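Local coordinates for bifunctional thiamine biosynthesis protein ThiDN (Methanocaldococcus jannaschii DSM 2661, PDB 2PHP) that probably makes thiamine phosphate from a pyrimidine diphosphate and a thiazole phosphate through the ThiN domain described here, and phosphorylates the pyrimidine precursor through its separate ThiD domain, at residues B[107-112]-B[178-183]; B[160-165]-B[172-177]; B[14-19]-B[69-74]; B[9-14]-B[92-97]. One frame throughout, in Å; residues are numbered along the deposited sequence.

Contact 1 of 4, residues B[107-112]-B[178-183]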
# COMPACT_ATOMS: atom_id res chain seq x y z
N LYS B 107 -14.77 31.51 8.01
CA LYS B 107 -14.74 32.85 8.61
C LYS B 107 -13.33 33.21 9.05
O LYS B 107 -12.87 34.32 8.82
CB LYS B 107 -15.67 32.92 9.83
CG LYS B 107 -17.13 32.73 9.52
CD LYS B 107 -17.97 32.81 10.78
CE LYS B 107 -19.43 32.51 10.48
NZ LYS B 107 -20.25 32.47 11.73
N LEU B 108 -12.66 32.27 9.69
CA LEU B 108 -11.30 32.50 10.16
C LEU B 108 -10.31 32.63 9.01
O LEU B 108 -9.20 33.11 9.21
CB LEU B 108 -10.85 31.36 11.07
CG LEU B 108 -11.51 31.24 12.44
CD1 LEU B 108 -10.86 30.12 13.22
CD2 LEU B 108 -11.36 32.55 13.19
N LEU B 109 -10.71 32.19 7.82
CA LEU B 109 -9.82 32.25 6.66
C LEU B 109 -10.01 33.49 5.80
O LEU B 109 -9.04 34.00 5.24
CB LEU B 109 -10.01 31.02 5.77
CG LEU B 109 -9.57 29.65 6.28
CD1 LEU B 109 -9.71 28.64 5.15
CD2 LEU B 109 -8.12 29.72 6.76
N LYS B 110 -11.25 33.96 5.69
CA LYS B 110 -11.58 35.13 4.87
C LYS B 110 -10.73 36.37 5.15
O LYS B 110 -10.83 37.37 4.44
CB LYS B 110 -13.07 35.45 5.00
CG LYS B 110 -13.96 34.39 4.37
CD LYS B 110 -15.42 34.79 4.32
CE LYS B 110 -16.22 33.80 3.49
NZ LYS B 110 -17.70 34.01 3.57
N ASP B 111 -9.90 36.29 6.18
CA ASP B 111 -9.03 37.41 6.52
C ASP B 111 -7.60 37.17 6.04
O ASP B 111 -6.83 38.11 5.85
CB ASP B 111 -9.05 37.62 8.04
CG ASP B 111 -10.44 37.96 8.57
OD1 ASP B 111 -10.98 39.02 8.18
OD2 ASP B 111 -10.99 37.16 9.35
N LYS B 112 -7.25 35.90 5.81
CA LYS B 112 -5.91 35.53 5.36
C LYS B 112 -5.88 35.04 3.91
O LYS B 112 -4.82 34.93 3.30
CB LYS B 112 -5.35 34.43 6.27
CG LYS B 112 -5.30 34.82 7.73
CD LYS B 112 -4.97 33.63 8.62
CE LYS B 112 -5.13 34.04 10.09
NZ LYS B 112 -4.60 33.02 11.04
N GLN B 178 -4.83 24.12 7.85
CA GLN B 178 -4.85 22.99 8.77
C GLN B 178 -4.51 23.41 10.19
O GLN B 178 -5.14 22.96 11.15
CB GLN B 178 -3.87 21.91 8.29
CG GLN B 178 -3.79 20.68 9.17
CD GLN B 178 -5.06 19.84 9.12
OE1 GLN B 178 -5.40 19.28 8.09
NE2 GLN B 178 -5.75 19.76 10.25
N LYS B 179 -3.50 24.26 10.34
CA LYS B 179 -3.09 24.71 11.67
C LYS B 179 -4.19 25.50 12.36
O LYS B 179 -4.36 25.40 13.57
CB LYS B 179 -1.81 25.54 11.59
CG LYS B 179 -0.59 24.66 11.39
CD LYS B 179 0.68 25.46 11.17
CE LYS B 179 1.85 24.53 10.88
NZ LYS B 179 3.08 25.27 10.49
N ILE B 180 -4.93 26.28 11.58
CA ILE B 180 -6.03 27.06 12.13
C ILE B 180 -7.09 26.06 12.57
O ILE B 180 -7.61 26.14 13.68
CB ILE B 180 -6.60 28.02 11.06
CG1 ILE B 180 -5.56 29.08 10.72
CG2 ILE B 180 -7.91 28.64 11.55
CD1 ILE B 180 -6.00 30.06 9.64
N TYR B 181 -7.39 25.11 11.70
CA TYR B 181 -8.38 24.09 11.99
C TYR B 181 -8.02 23.30 13.25
O TYR B 181 -8.90 22.96 14.04
CB TYR B 181 -8.52 23.13 10.81
CG TYR B 181 -9.65 22.14 10.96
CD1 TYR B 181 -10.98 22.57 10.93
CD2 TYR B 181 -9.39 20.78 11.13
CE1 TYR B 181 -12.02 21.66 11.06
CE2 TYR B 181 -10.43 19.86 11.25
CZ TYR B 181 -11.74 20.31 11.22
OH TYR B 181 -12.76 19.41 11.33
N ASN B 182 -6.74 23.00 13.44
CA ASN B 182 -6.32 22.24 14.62
C ASN B 182 -6.72 22.96 15.91
O ASN B 182 -7.12 22.33 16.88
CB ASN B 182 -4.80 22.01 14.64
CG ASN B 182 -4.34 21.02 13.57
OD1 ASN B 182 -5.07 20.09 13.20
ND2 ASN B 182 -3.11 21.21 13.09
N THR B 183 -6.61 24.29 15.90
CA THR B 183 -6.97 25.09 17.06
C THR B 183 -8.47 24.98 17.29
O THR B 183 -8.92 24.77 18.42
CB THR B 183 -6.58 26.57 16.86
OG1 THR B 183 -5.19 26.66 16.53
CG2 THR B 183 -6.83 27.38 18.13
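Leu108, Leu109 and Lys112 meet Ile180 in a small, mainly apolar contact between the end of helix 103-109, with the turn after it, and the C-terminal helix 167-185. The contact is partly buried and lies near the surface. Ile180 is the single residue of its segment that does the touching, and it uses both branches. Its CG2 methyl meets Leu108, whose CD1 lies 3.7 Å from Ile180 CG2. These two side chains run past each other in opposite directions. The other branch of Ile180 has CG1 anti to its own carbonyl carbon (chi1 -67°). This turns CD1 toward Leu109 and Lys112, while CG2 is left for Leu108. Leu109 CD2 reaches Ile180 CD1 at 3.6 Å. Leu109 leaves its backbone alongside the helix, but the end of the side chain comes closer. Lys112 approaches the same methyl tip to tip. Its chain is extended beyond CG, and NZ stops 3.6 Å from Ile180 CD1. This is van der Waals contact, with the ammonium end-on against the methyl. A backbone bond from Lys112 N to Leu109 O, 2.7 Å, closes the turn that brings Lys112 round.

Leu105 adds to the packing round Ile180. Leu109 also touches Ile177, one turn earlier on the C-terminal helix. Gln178 ties that helix to a loop through a hydrogen bond to Thr28. The arrangement is the packing of a helix end and its turn against the C-terminal helix, in the alpha/beta ThiN domain, a family of the AraD-like clan.

Contact 2 of 4, residues B[160-165]-B[172-177]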
# COMPACT_ATOMS: atom_id res chain seq x y z
N ILE B 160 -14.27 22.59 0.38
CA ILE B 160 -13.38 23.74 0.28
C ILE B 160 -12.33 23.33 -0.75
O ILE B 160 -11.69 22.29 -0.62
CB ILE B 160 -12.64 24.07 1.60
CG1 ILE B 160 -13.61 24.68 2.61
CG2 ILE B 160 -11.49 25.04 1.31
CD1 ILE B 160 -13.00 24.87 3.98
N ARG B 161 -12.17 24.14 -1.78
CA ARG B 161 -11.19 23.84 -2.81
C ARG B 161 -10.08 24.90 -2.78
O ARG B 161 -10.35 26.10 -2.90
CB ARG B 161 -11.89 23.79 -4.18
CG ARG B 161 -13.08 22.83 -4.18
CD ARG B 161 -13.93 22.93 -5.43
NE ARG B 161 -15.08 22.03 -5.37
CZ ARG B 161 -16.20 22.27 -4.69
NH1 ARG B 161 -16.35 23.41 -4.01
NH2 ARG B 161 -17.16 21.35 -4.66
N VAL B 162 -8.84 24.45 -2.57
CA VAL B 162 -7.68 25.33 -2.51
C VAL B 162 -6.96 25.32 -3.86
O VAL B 162 -6.61 24.25 -4.37
CB VAL B 162 -6.71 24.87 -1.38
CG1 VAL B 162 -5.48 25.76 -1.33
CG2 VAL B 162 -7.44 24.90 -0.02
N LEU B 163 -6.77 26.50 -4.45
CA LEU B 163 -6.12 26.62 -5.75
C LEU B 163 -4.77 27.32 -5.64
O LEU B 163 -4.49 27.99 -4.64
CB LEU B 163 -7.01 27.40 -6.73
CG LEU B 163 -8.42 26.87 -7.03
CD1 LEU B 163 -9.33 27.11 -5.84
CD2 LEU B 163 -9.00 27.57 -8.25
N GLY B 164 -3.93 27.18 -6.66
CA GLY B 164 -2.62 27.81 -6.64
C GLY B 164 -1.88 27.61 -7.95
O GLY B 164 -2.39 26.97 -8.87
N ARG B 165 -0.66 28.15 -8.03
CA ARG B 165 0.15 28.05 -9.24
C ARG B 165 0.61 26.63 -9.52
O ARG B 165 0.67 26.20 -10.67
CB ARG B 165 1.34 29.01 -9.15
CG ARG B 165 0.92 30.47 -9.07
CD ARG B 165 1.90 31.39 -9.77
NE ARG B 165 1.93 32.72 -9.15
CZ ARG B 165 1.98 32.93 -7.84
NH1 ARG B 165 2.00 31.90 -6.99
NH2 ARG B 165 1.98 34.17 -7.36
N LYS B 172 1.10 24.22 0.65
CA LYS B 172 1.56 25.18 1.65
C LYS B 172 0.35 25.93 2.22
O LYS B 172 0.25 26.12 3.43
CB LYS B 172 2.56 26.17 1.03
CG LYS B 172 3.89 25.53 0.62
CD LYS B 172 4.65 24.98 1.81
CE LYS B 172 5.98 24.37 1.38
NZ LYS B 172 6.79 25.34 0.58
N LYS B 173 -0.58 26.34 1.35
CA LYS B 173 -1.79 27.04 1.80
C LYS B 173 -2.60 26.11 2.71
O LYS B 173 -3.09 26.54 3.77
CB LYS B 173 -2.66 27.47 0.61
CG LYS B 173 -2.03 28.53 -0.27
CD LYS B 173 -2.96 28.92 -1.42
CE LYS B 173 -2.23 29.74 -2.48
NZ LYS B 173 -3.15 30.14 -3.58
N VAL B 174 -2.76 24.86 2.28
CA VAL B 174 -3.51 23.87 3.05
C VAL B 174 -2.93 23.68 4.45
O VAL B 174 -3.67 23.48 5.41
CB VAL B 174 -3.53 22.49 2.33
CG1 VAL B 174 -4.01 21.40 3.29
CG2 VAL B 174 -4.45 22.55 1.11
N GLU B 175 -1.60 23.73 4.56
CA GLU B 175 -0.96 23.57 5.86
C GLU B 175 -1.35 24.73 6.78
O GLU B 175 -1.60 24.54 7.97
CB GLU B 175 0.56 23.53 5.70
CG GLU B 175 1.34 23.51 7.01
CD GLU B 175 2.83 23.44 6.77
OE1 GLU B 175 3.33 24.20 5.92
OE2 GLU B 175 3.51 22.63 7.44
N VAL B 176 -1.41 25.93 6.22
CA VAL B 176 -1.78 27.11 7.00
C VAL B 176 -3.21 26.91 7.50
O VAL B 176 -3.50 27.12 8.68
CB VAL B 176 -1.70 28.39 6.13
CG1 VAL B 176 -2.25 29.59 6.91
CG2 VAL B 176 -0.26 28.64 5.71
N ILE B 177 -4.09 26.49 6.60
CA ILE B 177 -5.49 26.26 6.93
C ILE B 177 -5.62 25.18 8.00
O ILE B 177 -6.41 25.31 8.93
CB ILE B 177 -6.29 25.82 5.67
CG1 ILE B 177 -6.37 26.98 4.68
CG2 ILE B 177 -7.69 25.36 6.07
CD1 ILE B 177 -7.03 26.62 3.36
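Val162 points from the strand at helix 172-177 and meets three side chains there. Its CG2 methyl faces Ile177 end on, with Val162 CG2 and Ile177 CD1 3.8 Å apart. Val174 comes in at a slant, and its CG2 lies 4.0 Å from Val162 CG2. The second methyl, Val162 CG1, sits against the root of Lys173, 3.8 Å from Lys173 CB. From there Lys173 runs extended past Val162 to the backbone beyond it. Lys173 NZ donates to Leu163 O at 2.7 Å. The C=O...N angle is 148°, and the donor is tilted 16° from the carbonyl plane. The same ammonium makes a salt bridge to Asp146, so one group joins the helix to strand 159-164 and to the residue just ahead of strand 147-150. A methionine in place of Lys173 would be likely to leave Leu163 O without this donor and Asp146 without its positive mate.

The strand and helix segments run roughly antiparallel, at 139°, with their axes 9.1 Å apart. Strand 159-164 lies between strands 95-100 and 147-150. Val174 also rests on Met97 of the first, and Ile177 on Ile147 of the second and on Leu105 and Leu109 of helix 103-109.

Contact 3 of 4, residues B[14-19]-B[69-74]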
# COMPACT_ATOMS: atom_id res chain seq x y z
N ASN B 14 6.31 18.16 -9.06
CA ASN B 14 5.63 19.08 -8.14
C ASN B 14 4.61 18.32 -7.31
O ASN B 14 4.54 18.47 -6.10
CB ASN B 14 4.95 20.21 -8.91
CG ASN B 14 5.93 21.17 -9.52
OD1 ASN B 14 7.03 21.36 -8.99
ND2 ASN B 14 5.54 21.80 -10.62
N LEU B 15 3.81 17.49 -7.98
CA LEU B 15 2.79 16.70 -7.28
C LEU B 15 3.43 15.75 -6.28
O LEU B 15 2.96 15.61 -5.14
CB LEU B 15 1.96 15.91 -8.29
CG LEU B 15 0.85 16.72 -8.96
CD1 LEU B 15 0.33 16.03 -10.20
CD2 LEU B 15 -0.26 16.94 -7.94
N SER B 16 4.50 15.08 -6.70
CA SER B 16 5.21 14.14 -5.85
C SER B 16 5.75 14.82 -4.59
O SER B 16 5.63 14.27 -3.48
CB SER B 16 6.36 13.50 -6.62
OG SER B 16 5.87 12.77 -7.72
N TYR B 17 6.35 16.00 -4.74
CA TYR B 17 6.88 16.68 -3.56
C TYR B 17 5.74 17.19 -2.69
O TYR B 17 5.85 17.17 -1.47
CB TYR B 17 7.79 17.86 -3.97
CG TYR B 17 8.43 18.51 -2.77
CD1 TYR B 17 9.31 17.79 -1.95
CD2 TYR B 17 8.14 19.82 -2.42
CE1 TYR B 17 9.88 18.37 -0.81
CE2 TYR B 17 8.69 20.41 -1.29
CZ TYR B 17 9.56 19.68 -0.49
OH TYR B 17 10.10 20.25 0.64
N ALA B 18 4.65 17.63 -3.31
CA ALA B 18 3.51 18.11 -2.55
C ALA B 18 2.99 17.00 -1.65
O ALA B 18 2.61 17.25 -0.51
CB ALA B 18 2.40 18.57 -3.50
N ILE B 19 2.98 15.76 -2.17
CA ILE B 19 2.51 14.61 -1.41
C ILE B 19 3.48 14.27 -0.28
O ILE B 19 3.07 13.92 0.84
CB ILE B 19 2.34 13.35 -2.33
CG1 ILE B 19 1.30 13.63 -3.42
CG2 ILE B 19 1.91 12.15 -1.51
CD1 ILE B 19 -0.09 13.89 -2.89
N GLY B 69 -3.11 5.13 -4.45
CA GLY B 69 -2.92 5.24 -5.88
C GLY B 69 -1.62 5.90 -6.31
O GLY B 69 -0.75 6.20 -5.48
N ASP B 70 -1.49 6.12 -7.62
CA ASP B 70 -0.29 6.72 -8.19
C ASP B 70 -0.64 8.03 -8.88
O ASP B 70 -1.80 8.29 -9.19
CB ASP B 70 0.33 5.79 -9.23
CG ASP B 70 0.52 4.39 -8.71
OD1 ASP B 70 1.20 4.23 -7.68
OD2 ASP B 70 -0.02 3.45 -9.34
N ILE B 71 0.39 8.84 -9.13
CA ILE B 71 0.17 10.09 -9.81
C ILE B 71 0.25 9.81 -11.30
O ILE B 71 1.25 9.32 -11.79
CB ILE B 71 1.22 11.13 -9.43
CG1 ILE B 71 1.02 11.52 -7.97
CG2 ILE B 71 1.10 12.34 -10.32
CD1 ILE B 71 2.05 12.49 -7.44
N GLU B 72 -0.83 10.13 -12.00
CA GLU B 72 -0.88 9.90 -13.42
C GLU B 72 -1.75 10.97 -14.09
O GLU B 72 -2.71 11.48 -13.48
CB GLU B 72 -1.47 8.52 -13.70
CG GLU B 72 -0.67 7.38 -13.08
CD GLU B 72 0.08 6.57 -14.12
OE1 GLU B 72 0.80 7.17 -14.95
OE2 GLU B 72 -0.06 5.32 -14.09
N PHE B 73 -1.40 11.30 -15.33
CA PHE B 73 -2.16 12.27 -16.09
C PHE B 73 -3.51 11.67 -16.46
O PHE B 73 -3.60 10.48 -16.77
CB PHE B 73 -1.40 12.67 -17.36
CG PHE B 73 -0.39 13.72 -17.14
CD1 PHE B 73 -0.75 15.07 -17.18
CD2 PHE B 73 0.93 13.38 -16.81
CE1 PHE B 73 0.18 16.06 -16.89
CE2 PHE B 73 1.86 14.37 -16.51
CZ PHE B 73 1.49 15.71 -16.56
N GLY B 74 -4.55 12.49 -16.44
CA GLY B 74 -5.87 12.01 -16.77
C GLY B 74 -6.52 11.26 -15.63
O GLY B 74 -7.64 10.78 -15.77
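Ile71 turns CG1 opposite its carbonyl carbon (chi1 -68°) and continues extended (chi2 177°), which carries CD1 straight out to the helix. Leu15 meets it aslant. Leu15 CB lies 3.5 Å from Ile71 CD1. Further out, Leu15 CD1 touches the other branch, with Ile71 CG2 at 3.8 Å. The CD1 methyl of Ile71 also reaches the helix backbone, 3.6 Å from Ser16 N. Ile19, one turn after Leu15, adds a looser touch: its CG1 is 4.2 Å from Ile71 CD1. Ser16 OG borders the same methyl, but its polar bond goes to Ile12 O in its own helix. If an alanine replaced Ile71, CG2 and CD1 would be gone, and a gap would probably open between the strand and Leu15, Ser16 and Ile19.

The segments run nearly antiparallel, at 152°, with axes 9.9 Å apart. Leu15 also packs on Ile37 and Ala51, so the helix spans several strands. A second subunit lies close by: Asp70 makes a salt bridge to Lys23 of that subunit, and Ser16 packs on its Ser16. This is helix-on-sheet packing at the outermost strand on that side within this chain, the alpha/beta layering of the ThiN domain.

Contact 4 of 4, residues B[9-14]-B[92-97]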
# COMPACT_ATOMS: atom_id res chain seq x y z
N GLU B 9 7.27 16.23 -16.76
CA GLU B 9 8.18 15.85 -15.68
C GLU B 9 8.07 16.86 -14.54
O GLU B 9 8.01 16.50 -13.37
CB GLU B 9 9.62 15.81 -16.20
CG GLU B 9 10.63 15.33 -15.17
CD GLU B 9 12.07 15.41 -15.66
OE1 GLU B 9 12.30 15.22 -16.88
OE2 GLU B 9 12.97 15.64 -14.83
N LYS B 10 8.06 18.14 -14.90
CA LYS B 10 7.95 19.17 -13.87
C LYS B 10 6.68 18.99 -13.05
O LYS B 10 6.71 19.08 -11.82
CB LYS B 10 7.99 20.56 -14.50
CG LYS B 10 7.89 21.70 -13.50
CD LYS B 10 9.17 21.82 -12.67
CE LYS B 10 9.07 22.95 -11.66
NZ LYS B 10 10.31 23.08 -10.85
N VAL B 11 5.56 18.74 -13.72
CA VAL B 11 4.28 18.55 -13.05
C VAL B 11 4.32 17.33 -12.12
O VAL B 11 3.88 17.41 -10.96
CB VAL B 11 3.13 18.37 -14.07
CG1 VAL B 11 1.86 17.89 -13.36
CG2 VAL B 11 2.87 19.69 -14.79
N ILE B 12 4.82 16.21 -12.62
CA ILE B 12 4.92 15.01 -11.80
C ILE B 12 5.79 15.27 -10.57
O ILE B 12 5.46 14.82 -9.47
CB ILE B 12 5.50 13.82 -12.60
CG1 ILE B 12 4.52 13.39 -13.69
CG2 ILE B 12 5.84 12.67 -11.65
CD1 ILE B 12 3.15 12.99 -13.20
N LYS B 13 6.89 15.99 -10.75
CA LYS B 13 7.79 16.30 -9.64
C LYS B 13 7.12 17.21 -8.59
O LYS B 13 7.34 17.05 -7.39
CB LYS B 13 9.08 16.96 -10.12
CG LYS B 13 10.09 16.03 -10.78
CD LYS B 13 11.44 16.72 -10.94
CE LYS B 13 12.35 15.90 -11.87
NZ LYS B 13 13.45 16.71 -12.44
N ASN B 14 6.31 18.16 -9.06
CA ASN B 14 5.63 19.08 -8.14
C ASN B 14 4.61 18.32 -7.31
O ASN B 14 4.54 18.47 -6.10
CB ASN B 14 4.95 20.21 -8.91
CG ASN B 14 5.93 21.17 -9.52
OD1 ASN B 14 7.03 21.36 -8.99
ND2 ASN B 14 5.54 21.80 -10.62
N GLU B 92 -2.09 31.20 -14.94
CA GLU B 92 -1.02 30.87 -14.01
C GLU B 92 -1.47 29.80 -13.00
O GLU B 92 -0.64 29.16 -12.37
CB GLU B 92 -0.57 32.11 -13.23
CG GLU B 92 0.61 32.86 -13.82
CD GLU B 92 1.14 33.94 -12.88
OE1 GLU B 92 2.17 34.56 -13.21
OE2 GLU B 92 0.53 34.17 -11.81
N ILE B 93 -2.77 29.64 -12.85
CA ILE B 93 -3.32 28.66 -11.91
C ILE B 93 -3.37 27.25 -12.53
O ILE B 93 -4.17 26.99 -13.42
CB ILE B 93 -4.72 29.09 -11.46
CG1 ILE B 93 -4.63 30.44 -10.73
CG2 ILE B 93 -5.34 28.05 -10.53
CD1 ILE B 93 -3.78 30.41 -9.46
N ARG B 94 -2.50 26.36 -12.06
CA ARG B 94 -2.44 24.99 -12.58
C ARG B 94 -2.72 23.89 -11.55
O ARG B 94 -2.71 22.71 -11.91
CB ARG B 94 -1.05 24.74 -13.20
CG ARG B 94 -0.66 25.73 -14.27
CD ARG B 94 0.72 25.45 -14.85
NE ARG B 94 1.80 25.64 -13.87
CZ ARG B 94 2.42 24.65 -13.24
NH1 ARG B 94 2.08 23.40 -13.47
NH2 ARG B 94 3.39 24.92 -12.36
N ALA B 95 -3.00 24.24 -10.30
CA ALA B 95 -3.23 23.22 -9.28
C ALA B 95 -4.41 23.44 -8.34
O ALA B 95 -4.81 24.58 -8.07
CB ALA B 95 -1.96 23.00 -8.47
N CYS B 96 -4.93 22.33 -7.82
CA CYS B 96 -6.06 22.37 -6.91
C CYS B 96 -6.16 21.11 -6.05
O CYS B 96 -5.82 20.00 -6.49
CB CYS B 96 -7.36 22.55 -7.70
SG CYS B 96 -8.88 22.47 -6.72
N MSE B 97 -6.62 21.29 -4.82
CA MSE B 97 -6.82 20.19 -3.88
C MSE B 97 -8.11 20.44 -3.12
O MSE B 97 -8.34 21.55 -2.65
CB MSE B 97 -5.67 20.12 -2.88
CG MSE B 97 -5.91 19.10 -1.78
SE MSE B 97 -4.40 18.90 -0.61
CE MSE B 97 -4.95 17.34 0.39
O HOH W 1 6.20 24.48 -10.92
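The guanidinium of Arg94 has the amide of Asn14 at its edge, near its plane. Asn14 ND2 and Arg94 NH2 are 4.2 Å apart, and the two flat groups are turned 45° against each other. The side chains cross at about a right angle. Val11 comes to the guanidinium obliquely, with its CG2 methyl 4.0 Å from Arg94 NH1. Arg94 gets there by a bend at chi3 (-66°), after an extended step at chi2.

ND2 and NH2 are both donors, so they cannot bond each other directly. A water set to one side accepts weakly from both. Its bond from Asn14 ND2 is 2.8 Å, and the one from Arg94 NH2 is 3.2 Å. A firmer link comes from Glu39 on strand 37-40. Its OE2 accepts a hydrogen bond from Asn14 ND2 and forms a salt bridge with Arg94 NH1. Arg94 NH1 also bonds Ser40 O.

The backbone at Arg94 has a feature of its own. Arg94 and Ala95 both face Gly164, a classic beta bulge at the start of strand 95-100. On the helix side, Asn14 packs on Lys13 of a second subunit.

The contact is buried but joins its two segments indirectly. Glu39 OE2, and more weakly the water, take bonds from the two facing groups. The negative charge of Glu39 is likely to offset the positive charge of the buried Arg94.

In the fold
The four contacts lie along two helices, 8-22 and 167-185, that pack on the mixed sheet of the ThiN domain. Contacts 1 and 2 share helix 167-185 and have centres 11 Å apart. They touch where Leu109 CD1 meets Ile177 CG1 at 3.8 Å. Contacts 3 and 4 share helix 8-22 and Asn14, with centres 9 Å apart; Ile12 CD1 lies 3.6 Å from Ile71 CG2. Contacts 3 and 4 both pack against a second subunit, which Lys172 of contact 2 also reaches through a weak bond. The sheet joins the two pairs: Val162 N of contact 2 is 2.9 Å from Met97 O of contact 4, a probable hydrogen bond. Contacts 1 and 3 are farthest apart, with centres about 26 Å from each other.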